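Local coordinates for peroxisomal membrane protein PEX15 (Saccharomyces cerevisiae, PDB 5VXV) that anchors the AAA-ATPases PEX1 and PEX6 to the peroxisomal membrane as their docking factor, the chain here being a helical piece of its predicted cytoplasmic region, at residues T139-V143 with V144-E148; E148-E151 with I152-Q156; P179-S182 with P183-G187; K192-I196 with E197-L201. All coordinates share one frame; numbering follows the deposited sequence. Where two conformers were deposited one is given.

Contact 1 (T139-V143 with V144-E148)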
loop_
_atom_site.group_PDB
_atom_site.type_symbol
_atom_site.label_atom_id
_atom_site.label_comp_id
_atom_site.label_asym_id
_atom_site.label_seq_id
_atom_site.Cartn_x
_atom_site.Cartn_y
_atom_site.Cartn_z
ATOM N N THR A 139 12.613 -15.998 9.956
ATOM C CA THR A 139 12.774 -16.197 11.400
ATOM C C THR A 139 12.177 -15.030 12.187
ATOM O O THR A 139 11.887 -15.173 13.378
ATOM C CB THR A 139 14.246 -16.410 11.799
ATOM O OG1 THR A 139 14.750 -17.601 11.177
ATOM C CG2 THR A 139 14.403 -16.549 13.313
ATOM N N THR A 140 11.966 -13.884 11.542
ATOM C CA THR A 140 11.395 -12.709 12.202
ATOM C C THR A 140 10.310 -12.073 11.331
ATOM O O THR A 140 10.302 -10.865 11.084
ATOM C CB THR A 140 12.486 -11.689 12.536
ATOM O OG1 THR A 140 13.154 -11.275 11.338
ATOM C CG2 THR A 140 13.510 -12.286 13.492
ATOM N N ILE A 141 9.348 -12.890 10.879
ATOM C CA ILE A 141 8.286 -12.446 9.978
ATOM C C ILE A 141 7.124 -11.867 10.775
ATOM O O ILE A 141 6.691 -12.440 11.782
ATOM C CB ILE A 141 7.794 -13.610 9.094
ATOM C CG1 ILE A 141 8.917 -14.138 8.196
ATOM C CG2 ILE A 141 6.585 -13.172 8.254
ATOM C CD1 ILE A 141 9.284 -13.238 7.028
ATOM N N ASP A 142 6.601 -10.738 10.297
ATOM C CA ASP A 142 5.325 -10.181 10.753
ATOM C C ASP A 142 4.221 -10.898 9.984
ATOM O O ASP A 142 3.924 -10.558 8.837
ATOM C CB ASP A 142 5.298 -8.673 10.521
ATOM C CG ASP A 142 3.970 -8.034 10.891
ATOM O OD1 ASP A 142 3.027 -8.749 11.285
ATOM O OD2 ASP A 142 3.873 -6.795 10.770
ATOM N N VAL A 143 3.613 -11.898 10.624
ATOM C CA VAL A 143 2.667 -12.776 9.935
ATOM C C VAL A 143 1.462 -11.983 9.440
ATOM O O VAL A 143 1.043 -12.115 8.284
ATOM C CB VAL A 143 2.252 -13.933 10.864
ATOM C CG1 VAL A 143 1.004 -14.643 10.357
ATOM C CG2 VAL A 143 3.397 -14.926 11.004
ATOM N N VAL A 144 0.887 -11.148 10.307
ATOM C CA VAL A 144 -0.313 -10.402 9.932
ATOM C C VAL A 144 0.014 -9.368 8.863
ATOM O O VAL A 144 -0.742 -9.191 7.897
ATOM C CB VAL A 144 -0.956 -9.758 11.173
ATOM C CG1 VAL A 144 -2.144 -8.882 10.773
ATOM C CG2 VAL A 144 -1.404 -10.834 12.144
ATOM N N GLY A 145 1.137 -8.670 9.011
ATOM C CA GLY A 145 1.536 -7.710 7.996
ATOM C C GLY A 145 1.807 -8.364 6.655
ATOM O O GLY A 145 1.506 -7.792 5.603
ATOM N N LEU A 146 2.380 -9.571 6.673
ATOM C CA LEU A 146 2.677 -10.266 5.424
ATOM C C LEU A 146 1.399 -10.733 4.737
ATOM O O LEU A 146 1.266 -10.596 3.516
ATOM C CB LEU A 146 3.617 -11.444 5.686
ATOM C CG LEU A 146 4.017 -12.273 4.463
ATOM C CD1 LEU A 146 4.581 -11.395 3.353
ATOM C CD2 LEU A 146 5.028 -13.337 4.860
ATOM N N GLN A 147 0.440 -11.271 5.497
ATOM C CA GLN A 147 -0.862 -11.583 4.916
ATOM C C GLN A 147 -1.457 -10.353 4.243
ATOM O O GLN A 147 -1.945 -10.425 3.111
ATOM C CB GLN A 147 -1.826 -12.116 5.980
ATOM C CG GLN A 147 -3.204 -12.461 5.406
ATOM C CD GLN A 147 -4.235 -12.807 6.462
ATOM O OE1 GLN A 147 -3.962 -12.762 7.659
ATOM N NE2 GLN A 147 -5.438 -13.145 6.015
ATOM N N GLU A 148 -1.419 -9.208 4.930
ATOM C CA GLU A 148 -1.987 -7.990 4.360
ATOM C C GLU A 148 -1.268 -7.599 3.077
ATOM O O GLU A 148 -1.904 -7.180 2.101
ATOM C CB GLU A 148 -1.923 -6.847 5.378
ATOM C CG GLU A 148 -2.567 -5.549 4.888
ATOM C CD GLU A 148 -2.545 -4.441 5.926
ATOM O OE1 GLU A 148 -1.448 -3.957 6.273
ATOM O OE2 GLU A 148 -3.633 -4.051 6.400
HETATM O O HOH W 1 1.868 -10.386 13.055
#
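Asp-142 meets the first turn of helix 143-161 through both its side chain and its carbonyl. The carboxylate oxygen OD1 accepts from Gly-145 N at 3.0 Å, and the bond is nearly straight at the hydrogen (168°), although the amide comes at the carboxylate from well above its plane. With CG anti to the backbone N (chi1 176°), this rotamer sets OD1 beside the amides of Val-144 and Gly-145. A water also donates to Asp-142 OD1, at 2.7 Å, while accepting from Val-144 N, so one carboxylate oxygen serves two amides of the first turn, one directly and one through the water. This is the N-cap arrangement, in which a side-chain oxygen of the residue before the helix, here an aspartate, accepts from amides that have no carbonyl a turn earlier, and its negative charge probably interacts well with the helix dipole. Without the carboxylate, as with an alanine here, Gly-145 N is likely to lose its acceptor and the bridging water one of its two partners.

Backbone bonds carry the cap into the helix: Leu-146 N reaches Asp-142 O at 2.8 Å, and Gln-147 N reaches Val-143 O at 3.0 Å.

Apolar contact comes from Ile-141, whose CG2 lies 3.7 Å from Leu-146 CD2, the two side chains meeting at a slant. Leu-146 packs further against Ile-196, and Ile-141 against Tyr-133, whose hydroxyl bonds to Asp-142 N.

Contact 2 (E148-E151 with I152-Q156); sequences ELIE and IFIFQ
CG of both Glu-151 (chi1 -70°) and Phe-155 (chi1 -65°) stands anti to its own carbonyl carbon, which sends the two side chains out of the helix side by side in the same direction. The Glu-151 chain runs extended along the ring's rim: its CB is 3.8 Å from Phe-155 CD2, and its CD lies in plane at the ring edge, 3.9 Å from Phe-155 CE2. Carboxylate and ring are turned steeply against each other, by 73°. The polar end of Glu-151 is held at OE2 by Ser-203 OG and Gln-147 NE2. Shortened to an alanine, Phe-155 would probably leave CB and CG of Glu-151 without their aromatic neighbour and open a gap beside them.

One turn apart on another side of the helix, Ile-150 CG2 touches Ile-154 CD1 at 3.9 Å. The i to i+4 backbone bonds beneath include Phe-155 N to Glu-151 O at 2.8 Å, and the helix widens into a pi-type turn across 152-156.

Within the all-helical fold, this middle part of helix 143-161 is packed on several sides. Ile-150, Ile-154 and Phe-155 face helix 196-217, Leu-149 and Ile-152 meet helices 91-108 and 112-136, and Phe-153 reaches Leu-174 of helix 168-177.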
loop_
_atom_site.group_PDB
_atom_site.type_symbol
_atom_site.label_atom_id
_atom_site.label_comp_id
_atom_site.label_asym_id
_atom_site.label_seq_id
_atom_site.Cartn_x
_atom_site.Cartn_y
_atom_site.Cartn_z
ATOM N N GLU A 148 -1.419 -9.208 4.930
ATOM C CA GLU A 148 -1.987 -7.990 4.360
ATOM C C GLU A 148 -1.268 -7.599 3.077
ATOM O O GLU A 148 -1.904 -7.180 2.101
ATOM C CB GLU A 148 -1.923 -6.847 5.378
ATOM C CG GLU A 148 -2.567 -5.549 4.888
ATOM C CD GLU A 148 -2.545 -4.441 5.926
ATOM O OE1 GLU A 148 -1.448 -3.957 6.273
ATOM O OE2 GLU A 148 -3.633 -4.051 6.400
ATOM N N LEU A 149 0.060 -7.722 3.063
ATOM C CA LEU A 149 0.840 -7.353 1.885
ATOM C C LEU A 149 0.430 -8.183 0.673
ATOM O O LEU A 149 0.224 -7.648 -0.423
ATOM C CB LEU A 149 2.331 -7.522 2.183
ATOM C CG LEU A 149 3.297 -7.333 1.013
ATOM C CD1 LEU A 149 3.193 -5.927 0.442
ATOM C CD2 LEU A 149 4.719 -7.638 1.456
ATOM N N ILE A 150 0.307 -9.500 0.848
ATOM C CA ILE A 150 -0.070 -10.346 -0.279
ATOM C C ILE A 150 -1.493 -10.032 -0.720
ATOM O O ILE A 150 -1.803 -10.040 -1.917
ATOM C CB ILE A 150 0.098 -11.834 0.078
ATOM C CG1 ILE A 150 1.528 -12.121 0.552
ATOM C CG2 ILE A 150 -0.245 -12.709 -1.124
ATOM C CD1 ILE A 150 2.615 -11.759 -0.447
ATOM N N GLU A 151 -2.377 -9.726 0.230
ATOM C CA GLU A 151 -3.760 -9.455 -0.139
ATOM C C GLU A 151 -3.902 -8.104 -0.834
ATOM O O GLU A 151 -4.783 -7.941 -1.683
ATOM C CB GLU A 151 -4.653 -9.570 1.097
ATOM C CG GLU A 151 -4.770 -11.021 1.568
ATOM C CD GLU A 151 -5.852 -11.246 2.602
ATOM O OE1 GLU A 151 -6.468 -10.258 3.053
ATOM O OE2 GLU A 151 -6.082 -12.423 2.964
ATOM N N ILE A 152 -3.031 -7.135 -0.529
ATOM C CA ILE A 152 -2.984 -5.919 -1.340
ATOM C C ILE A 152 -2.621 -6.268 -2.777
ATOM O O ILE A 152 -3.275 -5.833 -3.730
ATOM C CB ILE A 152 -1.988 -4.903 -0.750
ATOM C CG1 ILE A 152 -2.486 -4.366 0.591
ATOM C CG2 ILE A 152 -1.774 -3.737 -1.722
ATOM C CD1 ILE A 152 -1.435 -3.586 1.363
ATOM N N PHE A 153 -1.560 -7.058 -2.949
ATOM C CA PHE A 153 -1.118 -7.430 -4.287
ATOM C C PHE A 153 -2.247 -8.089 -5.070
ATOM O O PHE A 153 -2.515 -7.726 -6.220
ATOM C CB PHE A 153 0.094 -8.360 -4.186
ATOM C CG PHE A 153 0.695 -8.724 -5.515
ATOM C CD1 PHE A 153 0.237 -9.824 -6.218
ATOM C CD2 PHE A 153 1.725 -7.970 -6.055
ATOM C CE1 PHE A 153 0.787 -10.164 -7.439
ATOM C CE2 PHE A 153 2.280 -8.307 -7.276
ATOM C CZ PHE A 153 1.809 -9.403 -7.968
ATOM N N ILE A 154 -2.933 -9.054 -4.456
ATOM C CA ILE A 154 -3.956 -9.807 -5.177
ATOM C C ILE A 154 -5.215 -8.967 -5.369
ATOM O O ILE A 154 -5.710 -8.813 -6.492
ATOM C CB ILE A 154 -4.262 -11.127 -4.445
ATOM C CG1 ILE A 154 -3.026 -12.032 -4.476
ATOM C CG2 ILE A 154 -5.458 -11.832 -5.084
ATOM C CD1 ILE A 154 -3.163 -13.321 -3.689
ATOM N N PHE A 155 -5.758 -8.413 -4.281
ATOM C CA PHE A 155 -7.087 -7.813 -4.359
ATOM C C PHE A 155 -7.051 -6.386 -4.897
ATOM O O PHE A 155 -7.970 -5.969 -5.608
ATOM C CB PHE A 155 -7.760 -7.843 -2.985
ATOM C CG PHE A 155 -8.039 -9.231 -2.477
ATOM C CD1 PHE A 155 -8.706 -10.150 -3.268
ATOM C CD2 PHE A 155 -7.626 -9.617 -1.215
ATOM C CE1 PHE A 155 -8.959 -11.429 -2.809
ATOM C CE2 PHE A 155 -7.875 -10.892 -0.750
ATOM C CZ PHE A 155 -8.541 -11.801 -1.547
ATOM N N GLN A 156 -6.018 -5.613 -4.566
ATOM C CA GLN A 156 -5.972 -4.232 -5.028
ATOM C C GLN A 156 -5.269 -4.076 -6.370
ATOM O O GLN A 156 -5.657 -3.209 -7.162
ATOM C CB GLN A 156 -5.293 -3.344 -3.982
ATOM C CG GLN A 156 -6.007 -3.335 -2.638
ATOM C CD GLN A 156 -5.827 -2.029 -1.882
ATOM O OE1 GLN A 156 -5.607 -0.974 -2.479
ATOM N NE2 GLN A 156 -5.928 -2.095 -0.560
#

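Contact 3 (P179-S182 with P183-G187); sequences PKLS and PTLKG
Ser-182 and Lys-186, one turn apart on the short helix 181-187, are joined by an i to i+4 bond from Lys-186 N to Ser-182 O, 2.8 Å long. Leu-185 N makes the same kind of bond to Leu-181 O at 2.8 Å, with the amide nearly in line with the carbonyl. Earlier in the chain the pairing is looser. Lys-180 O accepts a weak bond from Thr-184 N, 3.3 Å away, and Thr-184 OG1 lies close to the same oxygen. Pro-183 has no amide hydrogen to give, and its CD occupies the place of a donor, 3.3 Å from Pro-179 O. A proline is well tolerated near the start of a helix, where an amide donor is not required.

Ser-182 OG is satisfied outside this turn by Glu-197 OE2, and Leu-185 O is paired with Glu-197 N through the backbone. The serine chi1 of 176° also lays OG beside the alkyl chain of Lys-186, whose CD is 3.7 Å from Ser-182 OG.

The leucines face helix 168-177, Leu-181 packing on Leu-174 and Leu-185 on Tyr-171. They meet each other at a slant, Leu-185 CD1 sitting 3.7 Å from both CG and CD1 of Leu-181.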
loop_
_atom_site.group_PDB
_atom_site.type_symbol
_atom_site.label_atom_id
_atom_site.label_comp_id
_atom_site.label_asym_id
_atom_site.label_seq_id
_atom_site.Cartn_x
_atom_site.Cartn_y
_atom_site.Cartn_z
ATOM N N PRO A 179 9.193 -18.561 -6.270
ATOM C CA PRO A 179 9.116 -19.940 -5.752
ATOM C C PRO A 179 9.292 -20.062 -4.248
ATOM O O PRO A 179 8.831 -21.057 -3.673
ATOM C CB PRO A 179 10.242 -20.660 -6.508
ATOM C CG PRO A 179 10.438 -19.852 -7.747
ATOM C CD PRO A 179 10.199 -18.433 -7.337
ATOM N N LYS A 180 9.943 -19.103 -3.589
ATOM C CA LYS A 180 10.080 -19.164 -2.137
ATOM C C LYS A 180 8.781 -18.865 -1.404
ATOM O O LYS A 180 8.715 -19.086 -0.189
ATOM C CB LYS A 180 11.146 -18.176 -1.654
ATOM C CG LYS A 180 12.585 -18.627 -1.835
ATOM C CD LYS A 180 13.538 -17.658 -1.146
ATOM C CE LYS A 180 14.993 -18.002 -1.416
ATOM N NZ LYS A 180 15.928 -17.178 -0.600
ATOM N N LEU A 181 7.749 -18.379 -2.097
ATOM C CA LEU A 181 6.618 -17.771 -1.401
ATOM C C LEU A 181 5.714 -18.812 -0.748
ATOM O O LEU A 181 5.434 -18.735 0.452
ATOM C CB LEU A 181 5.812 -16.898 -2.364
ATOM C CG LEU A 181 4.695 -16.084 -1.704
ATOM C CD1 LEU A 181 5.239 -15.171 -0.607
ATOM C CD2 LEU A 181 3.950 -15.271 -2.746
ATOM N N SER A 182 5.218 -19.777 -1.522
ATOM C CA SER A 182 4.314 -20.767 -0.944
ATOM C C SER A 182 4.953 -21.502 0.227
ATOM O O SER A 182 4.296 -21.640 1.273
ATOM C CB SER A 182 3.837 -21.739 -2.028
ATOM O OG SER A 182 3.023 -22.758 -1.469
ATOM N N PRO A 183 6.196 -21.988 0.137
ATOM C CA PRO A 183 6.821 -22.598 1.326
ATOM C C PRO A 183 6.799 -21.698 2.551
ATOM O O PRO A 183 6.480 -22.165 3.652
ATOM C CB PRO A 183 8.252 -22.886 0.851
ATOM C CG PRO A 183 8.149 -23.017 -0.620
ATOM C CD PRO A 183 7.059 -22.087 -1.054
ATOM N N THR A 184 7.144 -20.418 2.393
ATOM C CA THR A 184 7.090 -19.488 3.517
ATOM C C THR A 184 5.672 -19.368 4.058
ATOM O O THR A 184 5.439 -19.518 5.263
ATOM C CB THR A 184 7.620 -18.113 3.088
ATOM O OG1 THR A 184 9.034 -18.186 2.878
ATOM C CG2 THR A 184 7.326 -17.045 4.144
ATOM N N LEU A 185 4.706 -19.098 3.177
ATOM C CA LEU A 185 3.352 -18.804 3.634
ATOM C C LEU A 185 2.659 -20.034 4.209
ATOM O O LEU A 185 1.787 -19.899 5.076
ATOM C CB LEU A 185 2.531 -18.213 2.486
ATOM C CG LEU A 185 3.053 -16.906 1.878
ATOM C CD1 LEU A 185 2.072 -16.372 0.847
ATOM C CD2 LEU A 185 3.321 -15.848 2.944
ATOM N N LYS A 186 3.021 -21.235 3.747
ATOM C CA LYS A 186 2.452 -22.453 4.316
ATOM C C LYS A 186 3.035 -22.793 5.680
ATOM O O LYS A 186 2.390 -23.513 6.450
ATOM C CB LYS A 186 2.673 -23.646 3.381
ATOM C CG LYS A 186 1.835 -23.623 2.114
ATOM C CD LYS A 186 1.964 -24.933 1.341
ATOM C CE LYS A 186 1.188 -26.065 2.005
ATOM N NZ LYS A 186 1.197 -27.310 1.188
ATOM N N GLY A 187 4.233 -22.305 5.991
ATOM C CA GLY A 187 4.906 -22.618 7.231
ATOM C C GLY A 187 4.718 -21.606 8.336
ATOM O O GLY A 187 5.232 -21.815 9.439
#

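Contact 4 (K192-I196 with E197-L201)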
loop_
_atom_site.group_PDB
_atom_site.type_symbol
_atom_site.label_atom_id
_atom_site.label_comp_id
_atom_site.label_asym_id
_atom_site.label_seq_id
_atom_site.Cartn_x
_atom_site.Cartn_y
_atom_site.Cartn_z
ATOM N N LYS A 192 -3.776 -21.849 15.038
ATOM C CA LYS A 192 -3.522 -23.278 14.920
ATOM C C LYS A 192 -4.167 -23.823 13.652
ATOM O O LYS A 192 -5.361 -23.628 13.410
ATOM C CB LYS A 192 -4.049 -24.027 16.143
ATOM C CG LYS A 192 -3.676 -25.505 16.142
ATOM C CD LYS A 192 -4.133 -26.217 17.403
ATOM C CE LYS A 192 -3.795 -27.699 17.349
ATOM N N ASP A 193 -3.362 -24.499 12.835
ATOM C CA ASP A 193 -3.822 -25.149 11.611
ATOM C C ASP A 193 -4.361 -24.162 10.578
ATOM O O ASP A 193 -5.074 -24.565 9.655
ATOM C CB ASP A 193 -4.884 -26.215 11.920
ATOM C CG ASP A 193 -4.348 -27.333 12.789
ATOM O OD1 ASP A 193 -3.124 -27.581 12.742
ATOM O OD2 ASP A 193 -5.144 -27.967 13.519
ATOM N N VAL A 194 -4.033 -22.875 10.700
ATOM C CA VAL A 194 -4.391 -21.869 9.699
ATOM C C VAL A 194 -3.117 -21.113 9.338
ATOM O O VAL A 194 -2.692 -20.209 10.070
ATOM C CB VAL A 194 -5.482 -20.911 10.188
ATOM C CG1 VAL A 194 -5.822 -19.892 9.103
ATOM C CG2 VAL A 194 -6.729 -21.688 10.591
ATOM N N SER A 195 -2.515 -21.464 8.204
ATOM C CA SER A 195 -1.323 -20.793 7.712
ATOM C C SER A 195 -1.704 -19.520 6.957
ATOM O O SER A 195 -2.875 -19.278 6.649
ATOM C CB SER A 195 -0.528 -21.724 6.798
ATOM O OG SER A 195 -1.187 -21.905 5.549
ATOM N N ILE A 196 -0.696 -18.697 6.649
ATOM C CA ILE A 196 -0.958 -17.517 5.827
ATOM C C ILE A 196 -1.530 -17.939 4.482
ATOM O O ILE A 196 -2.459 -17.311 3.960
ATOM C CB ILE A 196 0.313 -16.664 5.645
ATOM C CG1 ILE A 196 0.862 -16.200 6.998
ATOM C CG2 ILE A 196 -0.003 -15.450 4.766
ATOM C CD1 ILE A 196 2.144 -15.371 6.893
ATOM N N GLU A 197 -0.985 -19.007 3.894
ATOM C CA GLU A 197 -1.517 -19.493 2.627
ATOM C C GLU A 197 -2.980 -19.887 2.767
ATOM O O GLU A 197 -3.813 -19.522 1.929
ATOM C CB GLU A 197 -0.693 -20.676 2.119
ATOM C CG GLU A 197 -1.245 -21.267 0.827
ATOM C CD GLU A 197 -0.251 -22.155 0.111
ATOM O OE1 GLU A 197 -0.486 -23.380 0.042
ATOM O OE2 GLU A 197 0.767 -21.627 -0.382
ATOM N N ASP A 198 -3.311 -20.639 3.822
ATOM C CA ASP A 198 -4.703 -21.004 4.070
ATOM C C ASP A 198 -5.586 -19.763 4.122
ATOM O O ASP A 198 -6.651 -19.713 3.495
ATOM C CB ASP A 198 -4.824 -21.789 5.379
ATOM C CG ASP A 198 -4.064 -23.103 5.358
ATOM O OD1 ASP A 198 -3.860 -23.667 4.261
ATOM O OD2 ASP A 198 -3.677 -23.576 6.451
ATOM N N ALA A 199 -5.148 -18.745 4.863
ATOM C CA ALA A 199 -5.967 -17.552 5.046
ATOM C C ALA A 199 -6.159 -16.800 3.735
ATOM O O ALA A 199 -7.264 -16.329 3.443
ATOM C CB ALA A 199 -5.332 -16.643 6.096
ATOM N N ILE A 200 -5.097 -16.668 2.936
ATOM C CA ILE A 200 -5.205 -15.948 1.670
ATOM C C ILE A 200 -6.181 -16.657 0.741
ATOM O O ILE A 200 -7.038 -16.026 0.110
ATOM C CB ILE A 200 -3.817 -15.792 1.022
ATOM C CG1 ILE A 200 -2.951 -14.859 1.870
ATOM C CG2 ILE A 200 -3.932 -15.255 -0.405
ATOM C CD1 ILE A 200 -1.493 -14.847 1.477
ATOM N N LEU A 201 -6.061 -17.981 0.630
ATOM C CA LEU A 201 -6.965 -18.722 -0.245
ATOM C C LEU A 201 -8.407 -18.603 0.231
ATOM O O LEU A 201 -9.328 -18.483 -0.587
ATOM C CB LEU A 201 -6.532 -20.185 -0.328
ATOM C CG LEU A 201 -5.188 -20.407 -1.027
ATOM C CD1 LEU A 201 -4.655 -21.802 -0.747
ATOM C CD2 LEU A 201 -5.316 -20.176 -2.527
HETATM O O HOH W 2 -6.609 -24.263 7.519
HETATM O O HOH W 3 -1.061 -24.434 4.535
#
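Ser-195 and Asp-198 turn their side chains towards each other's backbone amides. The serine hydroxyl sits between its own N and carbonyl carbon (chi1 72°), a position that swings OG over the helix start to accept from Asp-198 N at 3.0 Å. In return Asp-198 carries its carboxylate back along the chain, and OD2 accepts from Ser-195 N at 3.0 Å. That bond is almost straight at the hydrogen (174°), though the amide stands above the carboxylate plane. The reciprocal pair is a capping box, with Ser-195 as the N-cap of helix 196-217. A water bridges the two side chains, lying 2.7 Å from Ser-195 OG and donating to Asp-198 OD1; another donates to Asp-193 O at 2.6 Å.

On a different side of the helix, Ile-196 and Ile-200 slant across one another, with Ile-196 CG2 3.7 Å from Ile-200 CD1. Both also pack on Leu-185 of helix 181-187. Glu-197 points its carboxylate away from the cap, where OE2 bonds to Tyr-171 OH.

Two amides at the helix start are thus paired with side-chain oxygens, and the carboxylate of Asp-198, placed beside the first turn, would probably be stabilised by the partial positive charge of the helix end.

Following the chain, contact 1 caps the start of helix 143-161 after the loop from helix 112-136, and contact 2, sharing Glu-148, continues along it. Contact 3 lies at helix 181-187 and the residues leading into it; contact 4 opens helix 196-217 after the intervening loop and strand 194-195. All are local and in series, so none closes a long loop, nests or crosses, yet they converge in space. Leu-185 of contact 3 packs on Leu-146 of contact 1, Ile-200 of contact 4 on Ile-150 and Ile-154 of contact 2, and Ile-196 on Val-143. Ser-182 and Glu-197 join contacts 3 and 4, while the apolar contacts tie both helices to helix 143-161.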